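Local coordinates for protein neurotoxin (Clostridium botulinum, PDB 3N7L) that probably binds gangliosides on nerve cells, as the receptor-binding domain of a botulinum neurotoxin of serotype D/C, at residues Gln124-Phe128 / Met155-Ile159; Thr146-Asn150 / Lys213-Asp217; Thr327-Leu332 / Pro399-His405; Ser378-Phe384 / His394-Val400. All blocks are in the same frame, centred on the assembly; numbering follows the deposited sequence.

Contact 1 (Gln124-Phe128 / Met155-Ile159); sequences QDINF and MMIYI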
loop_
_atom_site.group_PDB
_atom_site.type_symbol
_atom_site.label_atom_id
_atom_site.label_comp_id
_atom_site.label_asym_id
_atom_site.label_seq_id
_atom_site.Cartn_x
_atom_site.Cartn_y
_atom_site.Cartn_z
ATOM N N GLN A 124 -0.167 20.128 -21.205
ATOM C CA GLN A 124 -1.114 19.043 -21.373
ATOM C C GLN A 124 -0.850 18.103 -20.213
ATOM O O GLN A 124 0.297 17.820 -19.882
ATOM C CB GLN A 124 -0.895 18.342 -22.713
ATOM C CG GLN A 124 -1.859 17.193 -22.981
ATOM C CD GLN A 124 -1.764 16.676 -24.409
ATOM O OE1 GLN A 124 -0.683 16.655 -25.000
ATOM N NE2 GLN A 124 -2.895 16.247 -24.965
ATOM N N ASP A 125 -1.908 17.624 -19.579
ATOM C CA ASP A 125 -1.708 16.748 -18.446
ATOM C C ASP A 125 -2.644 15.568 -18.418
ATOM O O ASP A 125 -3.696 15.565 -19.047
ATOM C CB ASP A 125 -1.829 17.552 -17.149
ATOM C CG ASP A 125 -3.167 18.239 -17.019
ATOM O OD1 ASP A 125 -3.209 19.361 -16.467
ATOM O OD2 ASP A 125 -4.181 17.657 -17.462
ATOM N N ILE A 126 -2.232 14.558 -17.673
ATOM C CA ILE A 126 -2.998 13.342 -17.514
ATOM C C ILE A 126 -2.997 13.095 -16.003
ATOM O O ILE A 126 -2.105 13.579 -15.297
ATOM C CB ILE A 126 -2.314 12.198 -18.294
ATOM C CG1 ILE A 126 -3.187 10.949 -18.275
ATOM C CG2 ILE A 126 -0.933 11.923 -17.717
ATOM C CD1 ILE A 126 -2.660 9.843 -19.178
ATOM N N ASN A 127 -3.982 12.368 -15.488
ATOM C CA ASN A 127 -4.003 12.150 -14.048
ATOM C C ASN A 127 -4.634 10.865 -13.559
ATOM O O ASN A 127 -5.302 10.143 -14.295
ATOM C CB ASN A 127 -4.717 13.313 -13.344
ATOM C CG ASN A 127 -6.223 13.291 -13.560
ATOM O OD1 ASN A 127 -6.758 14.043 -14.375
ATOM N ND2 ASN A 127 -6.912 12.419 -12.835
ATOM N N PHE A 128 -4.393 10.608 -12.280
ATOM C CA PHE A 128 -4.947 9.476 -11.560
ATOM C C PHE A 128 -5.640 10.100 -10.353
ATOM O O PHE A 128 -5.030 10.880 -9.630
ATOM C CB PHE A 128 -3.838 8.538 -11.068
ATOM C CG PHE A 128 -4.226 7.703 -9.868
ATOM C CD1 PHE A 128 -5.373 6.914 -9.889
ATOM C CD2 PHE A 128 -3.427 7.688 -8.725
ATOM C CE1 PHE A 128 -5.721 6.117 -8.789
ATOM C CE2 PHE A 128 -3.765 6.892 -7.619
ATOM C CZ PHE A 128 -4.916 6.106 -7.656
ATOM N N MET A 155 -0.055 9.725 -24.250
ATOM C CA MET A 155 0.509 9.960 -22.930
ATOM C C MET A 155 -0.380 9.023 -22.107
ATOM O O MET A 155 -1.603 9.088 -22.222
ATOM C CB MET A 155 0.252 11.412 -22.521
ATOM C CG MET A 155 1.264 12.027 -21.580
ATOM S SD MET A 155 0.719 13.643 -20.946
ATOM C CE MET A 155 -0.018 14.394 -22.380
ATOM N N MET A 156 0.211 8.144 -21.303
ATOM C CA MET A 156 -0.585 7.212 -20.503
ATOM C C MET A 156 -0.066 7.088 -19.075
ATOM O O MET A 156 1.141 7.168 -18.834
ATOM C CB MET A 156 -0.577 5.816 -21.143
ATOM C CG MET A 156 -0.905 5.783 -22.631
ATOM S SD MET A 156 -0.959 4.093 -23.290
ATOM C CE MET A 156 0.770 3.735 -23.483
ATOM N N ILE A 157 -0.973 6.897 -18.124
ATOM C CA ILE A 157 -0.547 6.733 -16.743
ATOM C C ILE A 157 -1.122 5.452 -16.164
ATOM O O ILE A 157 -2.307 5.159 -16.313
ATOM C CB ILE A 157 -0.939 7.940 -15.846
ATOM C CG1 ILE A 157 -0.407 7.706 -14.430
ATOM C CG2 ILE A 157 -2.450 8.118 -15.804
ATOM C CD1 ILE A 157 -0.465 8.926 -13.548
ATOM N N TYR A 158 -0.248 4.677 -15.532
ATOM C CA TYR A 158 -0.623 3.416 -14.912
ATOM C C TYR A 158 -0.354 3.502 -13.411
ATOM O O TYR A 158 0.578 4.181 -12.971
ATOM C CB TYR A 158 0.215 2.270 -15.484
ATOM C CG TYR A 158 0.110 2.056 -16.979
ATOM C CD1 TYR A 158 -0.614 0.977 -17.497
ATOM C CD2 TYR A 158 0.783 2.895 -17.876
ATOM C CE1 TYR A 158 -0.662 0.728 -18.871
ATOM C CE2 TYR A 158 0.742 2.657 -19.260
ATOM C CZ TYR A 158 0.020 1.568 -19.746
ATOM O OH TYR A 158 0.001 1.297 -21.097
ATOM N N ILE A 159 -1.177 2.813 -12.632
ATOM C CA ILE A 159 -1.018 2.767 -11.188
ATOM C C ILE A 159 -1.065 1.294 -10.831
ATOM O O ILE A 159 -2.026 0.601 -11.163
ATOM C CB ILE A 159 -2.155 3.528 -10.469
ATOM C CG1 ILE A 159 -2.069 5.020 -10.808
ATOM C CG2 ILE A 159 -2.070 3.305 -8.957
ATOM C CD1 ILE A 159 -0.751 5.677 -10.400
#
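The Gln-124 amide is gripped at both ends, OE1 taking a hydrogen bond from Lys-170 N and NE2 giving one to Lys-168 O, while its aliphatic part lies against Met-155 of the facing strand. This is the inside of the lectin-like beta sandwich: 124-128 belongs to one sheet, 155-159 to the other, and their axes approach to 7.1 Å at an angle of only 18°. The Met-155 chain bends at its last torsion (chi3 -40°), which carries CE to 3.4 Å from Gln-124 CG and sets it beside CD as well. Met-155 SD lies 4.0 Å from Ile-126 CG2. Ile-126 runs fully extended and lays CD1 on the opposing backbone, 3.3 Å from Met-155 O; the same methyl is 3.8 Å from Ile-157 CG2. Ile-159 crosses Phe-128 at about a right angle. Ile-159 CG1 sits over one face of the Phe-128 ring, 3.7 Å from its centroid and 19° off the normal, a CH-pi contact. Apart from the Gln-124 amide, bonded to backbone at the end of strand 162-168 and just beyond, the side-chain groups that meet are apolar, two resting on carbonyls (Met-155 O, Asn-127 O); they join the sheets by dispersion and exclusion of water.

Contact 2 (Thr146-Asn150 / Lys213-Asp217); sequences TITTN and KELDD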
loop_
_atom_site.group_PDB
_atom_site.type_symbol
_atom_site.label_atom_id
_atom_site.label_comp_id
_atom_site.label_asym_id
_atom_site.label_seq_id
_atom_site.Cartn_x
_atom_site.Cartn_y
_atom_site.Cartn_z
ATOM N N THR A 146 3.617 4.521 -13.205
ATOM C CA THR A 146 4.290 4.323 -14.479
ATOM C C THR A 146 3.662 5.278 -15.473
ATOM O O THR A 146 2.477 5.178 -15.784
ATOM C CB THR A 146 4.154 2.892 -15.020
ATOM O OG1 THR A 146 4.662 1.962 -14.059
ATOM C CG2 THR A 146 4.970 2.746 -16.299
ATOM N N ILE A 147 4.459 6.222 -15.955
ATOM C CA ILE A 147 3.974 7.190 -16.926
ATOM C C ILE A 147 4.688 6.918 -18.241
ATOM O O ILE A 147 5.913 6.892 -18.276
ATOM C CB ILE A 147 4.276 8.634 -16.460
ATOM C CG1 ILE A 147 3.481 8.939 -15.188
ATOM C CG2 ILE A 147 3.925 9.636 -17.565
ATOM C CD1 ILE A 147 3.919 10.210 -14.475
ATOM N N THR A 148 3.934 6.680 -19.309
ATOM C CA THR A 148 4.555 6.434 -20.611
ATOM C C THR A 148 4.178 7.573 -21.554
ATOM O O THR A 148 3.037 8.031 -21.565
ATOM C CB THR A 148 4.130 5.070 -21.234
ATOM O OG1 THR A 148 2.739 5.093 -21.566
ATOM C CG2 THR A 148 4.402 3.927 -20.260
ATOM N N THR A 149 5.143 8.044 -22.333
ATOM C CA THR A 149 4.886 9.146 -23.245
ATOM C C THR A 149 5.530 8.983 -24.611
ATOM O O THR A 149 6.733 8.750 -24.722
ATOM C CB THR A 149 5.387 10.492 -22.657
ATOM O OG1 THR A 149 4.649 10.813 -21.470
ATOM C CG2 THR A 149 5.217 11.619 -23.674
ATOM N N ASN A 150 4.709 9.101 -25.646
ATOM C CA ASN A 150 5.179 9.043 -27.023
ATOM C C ASN A 150 4.785 10.416 -27.559
ATOM O O ASN A 150 3.602 10.689 -27.748
ATOM C CB ASN A 150 4.449 7.960 -27.815
ATOM C CG ASN A 150 4.932 7.873 -29.256
ATOM O OD1 ASN A 150 5.346 8.871 -29.844
ATOM N ND2 ASN A 150 4.867 6.680 -29.832
ATOM N N LYS A 213 12.102 4.690 -23.833
ATOM C CA LYS A 213 11.133 4.007 -24.679
ATOM C C LYS A 213 9.755 4.064 -24.047
ATOM O O LYS A 213 9.610 4.443 -22.885
ATOM C CB LYS A 213 11.526 2.541 -24.888
ATOM C CG LYS A 213 11.340 1.673 -23.655
ATOM C CD LYS A 213 11.573 0.199 -23.961
ATOM C CE LYS A 213 10.527 -0.344 -24.919
ATOM N NZ LYS A 213 10.692 -1.808 -25.136
ATOM N N GLU A 214 8.748 3.674 -24.823
ATOM C CA GLU A 214 7.369 3.655 -24.359
ATOM C C GLU A 214 7.092 2.232 -23.876
ATOM O O GLU A 214 6.882 1.328 -24.684
ATOM C CB GLU A 214 6.423 4.007 -25.514
ATOM C CG GLU A 214 5.014 4.420 -25.096
ATOM C CD GLU A 214 4.014 4.400 -26.251
ATOM O OE1 GLU A 214 4.433 4.541 -27.426
ATOM O OE2 GLU A 214 2.799 4.254 -25.980
ATOM N N LEU A 215 7.108 2.032 -22.560
ATOM C CA LEU A 215 6.859 0.712 -21.984
ATOM C C LEU A 215 5.420 0.282 -22.214
ATOM O O LEU A 215 4.499 1.071 -22.026
ATOM C CB LEU A 215 7.125 0.726 -20.478
ATOM C CG LEU A 215 8.517 1.095 -19.959
ATOM C CD1 LEU A 215 8.501 1.030 -18.436
ATOM C CD2 LEU A 215 9.565 0.149 -20.520
ATOM N N ASP A 216 5.219 -0.968 -22.619
ATOM C CA ASP A 216 3.862 -1.455 -22.833
ATOM C C ASP A 216 3.352 -2.118 -21.557
ATOM O O ASP A 216 4.112 -2.294 -20.601
ATOM C CB ASP A 216 3.821 -2.434 -24.011
ATOM C CG ASP A 216 4.681 -3.658 -23.791
ATOM O OD1 ASP A 216 5.194 -4.201 -24.793
ATOM O OD2 ASP A 216 4.834 -4.089 -22.630
ATOM N N ASP A 217 2.071 -2.475 -21.541
ATOM C CA ASP A 217 1.458 -3.107 -20.376
ATOM C C ASP A 217 2.284 -4.240 -19.778
ATOM O O ASP A 217 2.581 -4.237 -18.582
ATOM C CB ASP A 217 0.064 -3.636 -20.728
ATOM C CG ASP A 217 -0.976 -2.533 -20.805
ATOM O OD1 ASP A 217 -0.867 -1.662 -21.702
ATOM O OD2 ASP A 217 -1.904 -2.535 -19.963
#
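The flat groups here are the amide of Asn-150 and the carboxylate of Glu-214, turned 74° against each other where the link 213-217 crosses a strand of the lectin-like beta sandwich. Glu-214 OE1 lies close to the amide plane of Asn-150, whereas ND2 comes to that oxygen from above the carboxylate plane, 35° out of it. The bond is 3.2 Å from Asn-150 ND2 to Glu-214 OE1, with an N-H...O angle of 153°. Asn-150 CB also rests against OE1. The amide oxygen OD1 accepts from Met-152 N in the turn after the strand, so both polar atoms of the group have a partner. Glu-214 reaches across to Asn-150 with an extended chain: CG is anti to its backbone N, and Glu-214 CG passes 4.0 Å from Thr-148 CB. Met-156 of the next strand touches the same glutamate.

Segment 213-217 leads from strand 202-211 into helix 217-226 and is irregular up to Asp-216. Ser-74 OG bonds both Lys-213 O and Leu-215 N, and Asp-216 serves as N-cap, its OD2 accepting from Asp-219 N. Leu-215 CD1 approaches Thr-146 CG2 at 4.5 Å. Nearby, the methyl of Thr-148 covers the Leu-215 carbonyl, CG2 lying 3.4 Å from an O that is buried with no polar partner in the model.

Contact 3 (Thr327-Leu332 / Pro399-His405); sequences TDLVPL and PVIKIEH. With SO4 (sulfate ion), chain D.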
loop_
_atom_site.group_PDB
_atom_site.type_symbol
_atom_site.label_atom_id
_atom_site.label_comp_id
_atom_site.label_asym_id
_atom_site.label_seq_id
_atom_site.Cartn_x
_atom_site.Cartn_y
_atom_site.Cartn_z
ATOM N N THR A 327 -23.893 -24.993 8.792
ATOM C CA THR A 327 -23.077 -26.126 8.370
ATOM C C THR A 327 -21.654 -25.685 8.060
ATOM O O THR A 327 -21.438 -24.740 7.308
ATOM C CB THR A 327 -23.663 -26.804 7.109
ATOM O OG1 THR A 327 -25.027 -27.172 7.351
ATOM C CG2 THR A 327 -22.872 -28.057 6.762
ATOM N N ASP A 328 -20.687 -26.384 8.644
ATOM C CA ASP A 328 -19.272 -26.093 8.434
ATOM C C ASP A 328 -18.824 -24.703 8.878
ATOM O O ASP A 328 -17.820 -24.190 8.388
ATOM C CB ASP A 328 -18.904 -26.287 6.962
ATOM C CG ASP A 328 -19.122 -27.708 6.489
ATOM O OD1 ASP A 328 -18.539 -28.634 7.095
ATOM O OD2 ASP A 328 -19.875 -27.892 5.508
ATOM N N LEU A 329 -19.561 -24.094 9.798
ATOM C CA LEU A 329 -19.188 -22.776 10.291
ATOM C C LEU A 329 -18.831 -22.828 11.770
ATOM O O LEU A 329 -19.545 -23.422 12.569
ATOM C CB LEU A 329 -20.328 -21.781 10.073
ATOM C CG LEU A 329 -20.653 -21.444 8.616
ATOM C CD1 LEU A 329 -21.953 -20.648 8.560
ATOM C CD2 LEU A 329 -19.503 -20.661 7.997
ATOM N N VAL A 330 -17.711 -22.219 12.131
ATOM C CA VAL A 330 -17.288 -22.186 13.522
ATOM C C VAL A 330 -16.806 -20.763 13.810
ATOM O O VAL A 330 -15.937 -20.232 13.112
ATOM C CB VAL A 330 -16.168 -23.234 13.796
ATOM C CG1 VAL A 330 -15.011 -23.032 12.826
ATOM C CG2 VAL A 330 -15.691 -23.125 15.241
ATOM N N PRO A 331 -17.381 -20.116 14.832
ATOM C CA PRO A 331 -16.958 -18.750 15.141
ATOM C C PRO A 331 -15.561 -18.671 15.727
ATOM O O PRO A 331 -15.082 -19.616 16.353
ATOM C CB PRO A 331 -18.008 -18.288 16.138
ATOM C CG PRO A 331 -18.234 -19.541 16.936
ATOM C CD PRO A 331 -18.321 -20.615 15.851
ATOM N N LEU A 332 -14.923 -17.527 15.523
ATOM C CA LEU A 332 -13.597 -17.270 16.046
ATOM C C LEU A 332 -13.759 -16.278 17.201
ATOM O O LEU A 332 -14.414 -15.244 17.046
ATOM C CB LEU A 332 -12.710 -16.655 14.966
ATOM C CG LEU A 332 -11.252 -16.516 15.400
ATOM C CD1 LEU A 332 -10.639 -17.913 15.498
ATOM C CD2 LEU A 332 -10.489 -15.659 14.400
ATOM N N PRO A 399 -16.051 -12.885 13.139
ATOM C CA PRO A 399 -15.066 -13.531 12.276
ATOM C C PRO A 399 -15.527 -14.992 12.372
ATOM O O PRO A 399 -15.861 -15.462 13.461
ATOM C CB PRO A 399 -13.744 -13.262 12.997
ATOM C CG PRO A 399 -14.146 -13.222 14.428
ATOM C CD PRO A 399 -15.453 -12.477 14.424
ATOM N N VAL A 400 -15.572 -15.693 11.247
ATOM C CA VAL A 400 -16.052 -17.067 11.225
ATOM C C VAL A 400 -15.231 -17.917 10.262
ATOM O O VAL A 400 -14.762 -17.434 9.236
ATOM C CB VAL A 400 -17.551 -17.098 10.791
ATOM C CG1 VAL A 400 -17.687 -16.571 9.369
ATOM C CG2 VAL A 400 -18.119 -18.501 10.899
ATOM N N ILE A 401 -15.049 -19.185 10.603
ATOM C CA ILE A 401 -14.288 -20.088 9.754
ATOM C C ILE A 401 -15.224 -21.068 9.040
ATOM O O ILE A 401 -16.114 -21.640 9.656
ATOM C CB ILE A 401 -13.263 -20.893 10.584
ATOM C CG1 ILE A 401 -12.289 -19.935 11.279
ATOM C CG2 ILE A 401 -12.487 -21.850 9.683
ATOM C CD1 ILE A 401 -11.326 -20.615 12.215
ATOM N N LYS A 402 -15.037 -21.225 7.732
ATOM C CA LYS A 402 -15.829 -22.176 6.952
ATOM C C LYS A 402 -14.891 -23.375 6.858
ATOM O O LYS A 402 -13.846 -23.308 6.211
ATOM C CB LYS A 402 -16.138 -21.622 5.557
ATOM C CG LYS A 402 -16.909 -22.586 4.662
ATOM C CD LYS A 402 -18.283 -22.917 5.242
ATOM C CE LYS A 402 -18.995 -23.987 4.418
ATOM N NZ LYS A 402 -19.201 -23.555 3.013
ATOM N N ILE A 403 -15.267 -24.470 7.505
ATOM C CA ILE A 403 -14.417 -25.649 7.562
ATOM C C ILE A 403 -13.990 -26.404 6.301
ATOM O O ILE A 403 -13.045 -26.001 5.630
ATOM C CB ILE A 403 -14.983 -26.643 8.600
ATOM C CG1 ILE A 403 -14.994 -25.960 9.966
ATOM C CG2 ILE A 403 -14.121 -27.899 8.687
ATOM C CD1 ILE A 403 -13.641 -25.399 10.367
ATOM N N GLU A 404 -14.671 -27.487 5.968
ATOM C CA GLU A 404 -14.250 -28.301 4.834
ATOM C C GLU A 404 -14.546 -27.807 3.425
ATOM O O GLU A 404 -13.703 -27.916 2.534
ATOM C CB GLU A 404 -14.822 -29.705 4.993
ATOM C CG GLU A 404 -14.288 -30.702 3.997
ATOM C CD GLU A 404 -14.989 -32.032 4.112
ATOM O OE1 GLU A 404 -15.125 -32.528 5.252
ATOM O OE2 GLU A 404 -15.400 -32.583 3.065
ATOM N N HIS A 405 -15.738 -27.273 3.212
ATOM C CA HIS A 405 -16.111 -26.816 1.887
ATOM C C HIS A 405 -16.121 -25.300 1.776
ATOM O O HIS A 405 -17.061 -24.644 2.220
ATOM C CB HIS A 405 -17.480 -27.395 1.520
ATOM C CG HIS A 405 -17.564 -28.881 1.693
ATOM N ND1 HIS A 405 -17.822 -29.475 2.911
ATOM C CD2 HIS A 405 -17.364 -29.893 0.817
ATOM C CE1 HIS A 405 -17.775 -30.788 2.777
ATOM N NE2 HIS A 405 -17.499 -31.069 1.517
HETATM S S SO4 D . -22.169 -28.721 11.293
HETATM O O1 SO4 D . -23.550 -28.217 11.327
HETATM O O2 SO4 D . -21.802 -29.260 12.614
HETATM O O3 SO4 D . -21.221 -27.622 10.932
HETATM O O4 SO4 D . -22.075 -29.773 10.264
#
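Two antiparallel strands of the beta-trefoil half of the domain pair here, 329-332 against 399-402, and their hydrogen bonding runs on into the loops beyond. Val-330 and Ile-401 form the hydrogen-bonded pair, with Val-330 N to Ile-401 O at 3.0 Å and Ile-401 N to Val-330 O at 2.9 Å. Leu-332 N adds a bond to Pro-399 O, and past the strand end Ile-403 N gives a 2.7 Å bond to Asp-328 O. Pro-331 faces Val-400 as a non-hydrogen-bonded pair, so its lack of an N-H costs this ladder nothing. On one face Val-330 and Ile-401 lie side by side pointing the same way, Val-330 CG1 3.6 Å from Ile-401 CB, and Ile-403 CD1 closes on that same valine methyl. On the other, Leu-329 CD2 meets Val-400 CG2 at 3.9 Å and the Lys-402 chain as well. The bend at chi2 (62°) brings Lys-402 CE to 3.4 Å from Asp-328 CB, and that at chi4 (-60°) turns NZ to His-405 O. A sulfate, probably from the crystallisation liquor, accepts from Asp-328 N at O3 (2.7 Å) and also from Asn-324 ND2. Strand pairs of this antiparallel kind build the beta-trefoil.

Contact 4 (Ser378-Phe384 / His394-Val400); sequences SIGSYSF and HEYLIPV. With SO4 (sulfate ion), chain B.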
loop_
_atom_site.group_PDB
_atom_site.type_symbol
_atom_site.label_atom_id
_atom_site.label_comp_id
_atom_site.label_asym_id
_atom_site.label_seq_id
_atom_site.Cartn_x
_atom_site.Cartn_y
_atom_site.Cartn_z
ATOM N N SER A 378 -13.457 -16.116 7.349
ATOM C CA SER A 378 -14.317 -15.145 6.707
ATOM C C SER A 378 -15.002 -14.305 7.788
ATOM O O SER A 378 -14.546 -14.257 8.932
ATOM C CB SER A 378 -15.354 -15.849 5.829
ATOM O OG SER A 378 -16.029 -14.920 5.000
ATOM N N ILE A 379 -16.105 -13.664 7.428
ATOM C CA ILE A 379 -16.828 -12.807 8.355
ATOM C C ILE A 379 -18.306 -12.857 8.000
ATOM O O ILE A 379 -18.663 -13.117 6.856
ATOM C CB ILE A 379 -16.295 -11.355 8.239
ATOM C CG1 ILE A 379 -16.870 -10.464 9.336
ATOM C CG2 ILE A 379 -16.650 -10.786 6.868
ATOM C CD1 ILE A 379 -16.180 -9.096 9.396
ATOM N N GLY A 380 -19.170 -12.617 8.977
ATOM C CA GLY A 380 -20.594 -12.643 8.695
ATOM C C GLY A 380 -21.421 -12.347 9.925
ATOM O O GLY A 380 -20.921 -12.384 11.051
ATOM N N SER A 381 -22.697 -12.050 9.717
ATOM C CA SER A 381 -23.569 -11.755 10.833
ATOM C C SER A 381 -24.415 -12.976 11.172
ATOM O O SER A 381 -25.053 -13.563 10.301
ATOM C CB SER A 381 -24.463 -10.561 10.499
ATOM O OG SER A 381 -25.256 -10.198 11.617
ATOM N N TYR A 382 -24.400 -13.362 12.442
ATOM C CA TYR A 382 -25.171 -14.502 12.898
ATOM C C TYR A 382 -25.921 -14.168 14.179
ATOM O O TYR A 382 -25.457 -13.373 15.005
ATOM C CB TYR A 382 -24.258 -15.705 13.112
ATOM C CG TYR A 382 -23.523 -16.084 11.856
ATOM C CD1 TYR A 382 -22.282 -15.518 11.551
ATOM C CD2 TYR A 382 -24.095 -16.961 10.932
ATOM C CE1 TYR A 382 -21.630 -15.811 10.363
ATOM C CE2 TYR A 382 -23.451 -17.260 9.732
ATOM C CZ TYR A 382 -22.220 -16.679 9.456
ATOM O OH TYR A 382 -21.588 -16.955 8.267
ATOM N N SER A 383 -27.083 -14.789 14.338
ATOM C CA SER A 383 -27.919 -14.555 15.502
ATOM C C SER A 383 -27.744 -15.619 16.575
ATOM O O SER A 383 -28.148 -16.766 16.398
ATOM C CB SER A 383 -29.391 -14.496 15.075
ATOM O OG SER A 383 -30.247 -14.356 16.198
ATOM N N PHE A 384 -27.116 -15.240 17.680
ATOM C CA PHE A 384 -26.937 -16.158 18.791
ATOM C C PHE A 384 -26.728 -15.377 20.086
ATOM O O PHE A 384 -27.072 -14.195 20.155
ATOM C CB PHE A 384 -25.793 -17.161 18.526
ATOM C CG PHE A 384 -24.422 -16.541 18.350
ATOM C CD1 PHE A 384 -23.392 -16.847 19.237
ATOM C CD2 PHE A 384 -24.145 -15.702 17.271
ATOM C CE1 PHE A 384 -22.104 -16.327 19.052
ATOM C CE2 PHE A 384 -22.862 -15.177 17.076
ATOM C CZ PHE A 384 -21.837 -15.489 17.967
ATOM N N HIS A 394 -29.163 -12.414 19.415
ATOM C CA HIS A 394 -28.818 -11.115 18.851
ATOM C C HIS A 394 -27.905 -11.314 17.656
ATOM O O HIS A 394 -27.086 -12.236 17.641
ATOM C CB HIS A 394 -28.080 -10.265 19.892
ATOM C CG HIS A 394 -28.830 -10.093 21.174
ATOM N ND1 HIS A 394 -29.729 -9.070 21.380
ATOM C CD2 HIS A 394 -28.845 -10.841 22.303
ATOM C CE1 HIS A 394 -30.267 -9.194 22.581
ATOM N NE2 HIS A 394 -29.748 -10.261 23.160
ATOM N N GLU A 395 -28.051 -10.453 16.659
ATOM C CA GLU A 395 -27.215 -10.513 15.468
ATOM C C GLU A 395 -25.845 -9.945 15.821
ATOM O O GLU A 395 -25.742 -8.858 16.384
ATOM C CB GLU A 395 -27.837 -9.689 14.330
ATOM C CG GLU A 395 -29.048 -10.351 13.656
ATOM C CD GLU A 395 -28.659 -11.441 12.654
ATOM O OE1 GLU A 395 -29.517 -12.291 12.330
ATOM O OE2 GLU A 395 -27.502 -11.442 12.176
ATOM N N TYR A 396 -24.798 -10.697 15.505
ATOM C CA TYR A 396 -23.432 -10.269 15.756
ATOM C C TYR A 396 -22.626 -10.462 14.485
ATOM O O TYR A 396 -22.701 -11.521 13.850
ATOM C CB TYR A 396 -22.780 -11.101 16.877
ATOM C CG TYR A 396 -23.328 -10.827 18.261
ATOM C CD1 TYR A 396 -23.113 -9.597 18.885
ATOM C CD2 TYR A 396 -24.095 -11.777 18.926
ATOM C CE1 TYR A 396 -23.659 -9.321 20.142
ATOM C CE2 TYR A 396 -24.645 -11.512 20.180
ATOM C CZ TYR A 396 -24.424 -10.281 20.779
ATOM O OH TYR A 396 -24.980 -10.006 22.010
ATOM N N LEU A 397 -21.870 -9.435 14.110
ATOM C CA LEU A 397 -21.009 -9.514 12.939
ATOM C C LEU A 397 -19.748 -10.107 13.550
ATOM O O LEU A 397 -19.118 -9.493 14.420
ATOM C CB LEU A 397 -20.736 -8.121 12.375
ATOM C CG LEU A 397 -19.821 -8.030 11.150
ATOM C CD1 LEU A 397 -20.383 -8.883 10.003
ATOM C CD2 LEU A 397 -19.694 -6.573 10.730
ATOM N N ILE A 398 -19.385 -11.306 13.105
ATOM C CA ILE A 398 -18.244 -11.991 13.682
ATOM C C ILE A 398 -17.289 -12.634 12.693
ATOM O O ILE A 398 -17.642 -12.898 11.545
ATOM C CB ILE A 398 -18.710 -13.145 14.588
ATOM C CG1 ILE A 398 -19.476 -14.173 13.737
ATOM C CG2 ILE A 398 -19.609 -12.622 15.710
ATOM C CD1 ILE A 398 -19.593 -15.544 14.373
ATOM N N PRO A 399 -16.051 -12.885 13.139
ATOM C CA PRO A 399 -15.066 -13.531 12.276
ATOM C C PRO A 399 -15.527 -14.992 12.372
ATOM O O PRO A 399 -15.861 -15.462 13.461
ATOM C CB PRO A 399 -13.744 -13.262 12.997
ATOM C CG PRO A 399 -14.146 -13.222 14.428
ATOM C CD PRO A 399 -15.453 -12.477 14.424
ATOM N N VAL A 400 -15.572 -15.693 11.247
ATOM C CA VAL A 400 -16.052 -17.067 11.225
ATOM C C VAL A 400 -15.231 -17.917 10.262
ATOM O O VAL A 400 -14.762 -17.434 9.236
ATOM C CB VAL A 400 -17.551 -17.098 10.791
ATOM C CG1 VAL A 400 -17.687 -16.571 9.369
ATOM C CG2 VAL A 400 -18.119 -18.501 10.899
HETATM S S SO4 B . -31.115 -10.337 26.573
HETATM O O1 SO4 B . -32.373 -9.641 26.287
HETATM O O2 SO4 B . -31.209 -11.004 27.883
HETATM O O3 SO4 B . -29.989 -9.369 26.596
HETATM O O4 SO4 B . -30.879 -11.335 25.510
#
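This is the long beta hairpin 373-384/394-402 of the beta-trefoil half, and its connecting loop is probably the ganglioside-binding loop of this toxin type. Paired backbone bonds run its length, linking Ser-378, Gly-380, Tyr-382 and Phe-384 to Val-400, Ile-398, Tyr-396 and His-394 in turn. On their face, Tyr-396 points an edge at the face of Phe-384, a T-shaped pair with centroids 5.7 Å apart and planes at 76°; its OH is hydrogen-bonded to Asp-389 and Lys-262. Tyr-382 swings back along its strand (chi1 -59°), putting CE1 3.7 Å from CA of Gly-380, which has no side chain. Ile-398 CG1 touches this ring at an edge, 3.8 Å from Tyr-382 CD1, and Val-400 CG1 is 4.1 Å from Tyr-382 CE1. The other face carries Ile-379 CG1 3.9 Å from Leu-397 CD1 and a polar pair nearer the loop. There Glu-395 bends at chi2 (-79°) so that OE2 receives the Ser-381 hydroxyl, OG to OE2 2.6 Å, nearly along the C-O axis. At the loop end a sulfate, probably from the crystallisation liquor, takes hydrogen bonds from backbone N of Tyr-390, Trp-391 and Phe-392, and from His-394 NE2, 2.8 Å from sulfate O4.

From the N terminus, contact 1 opens at 124-128 and contact 2 at 146-150 before 155-159 closes the first; 213-217 then closes the second, so the two cross. Contact 1 joins the facing sheets of the sandwich, and contact 2 lays the link to helix 217-226 over the adjacent strand. They touch directly, with Met-156 N 2.8 Å from Thr-148 O. In the trefoil half, contact 3 opens at 327-332 and closes only at 399-405, with hairpin contact 4 nested inside that loop. Strand 394-402 serves both, sharing Pro-399 and Val-400, and thus ties strands 329-335 and 373-384 into one sheet. The centres of contacts 1 and 3 lie about 44 Å apart.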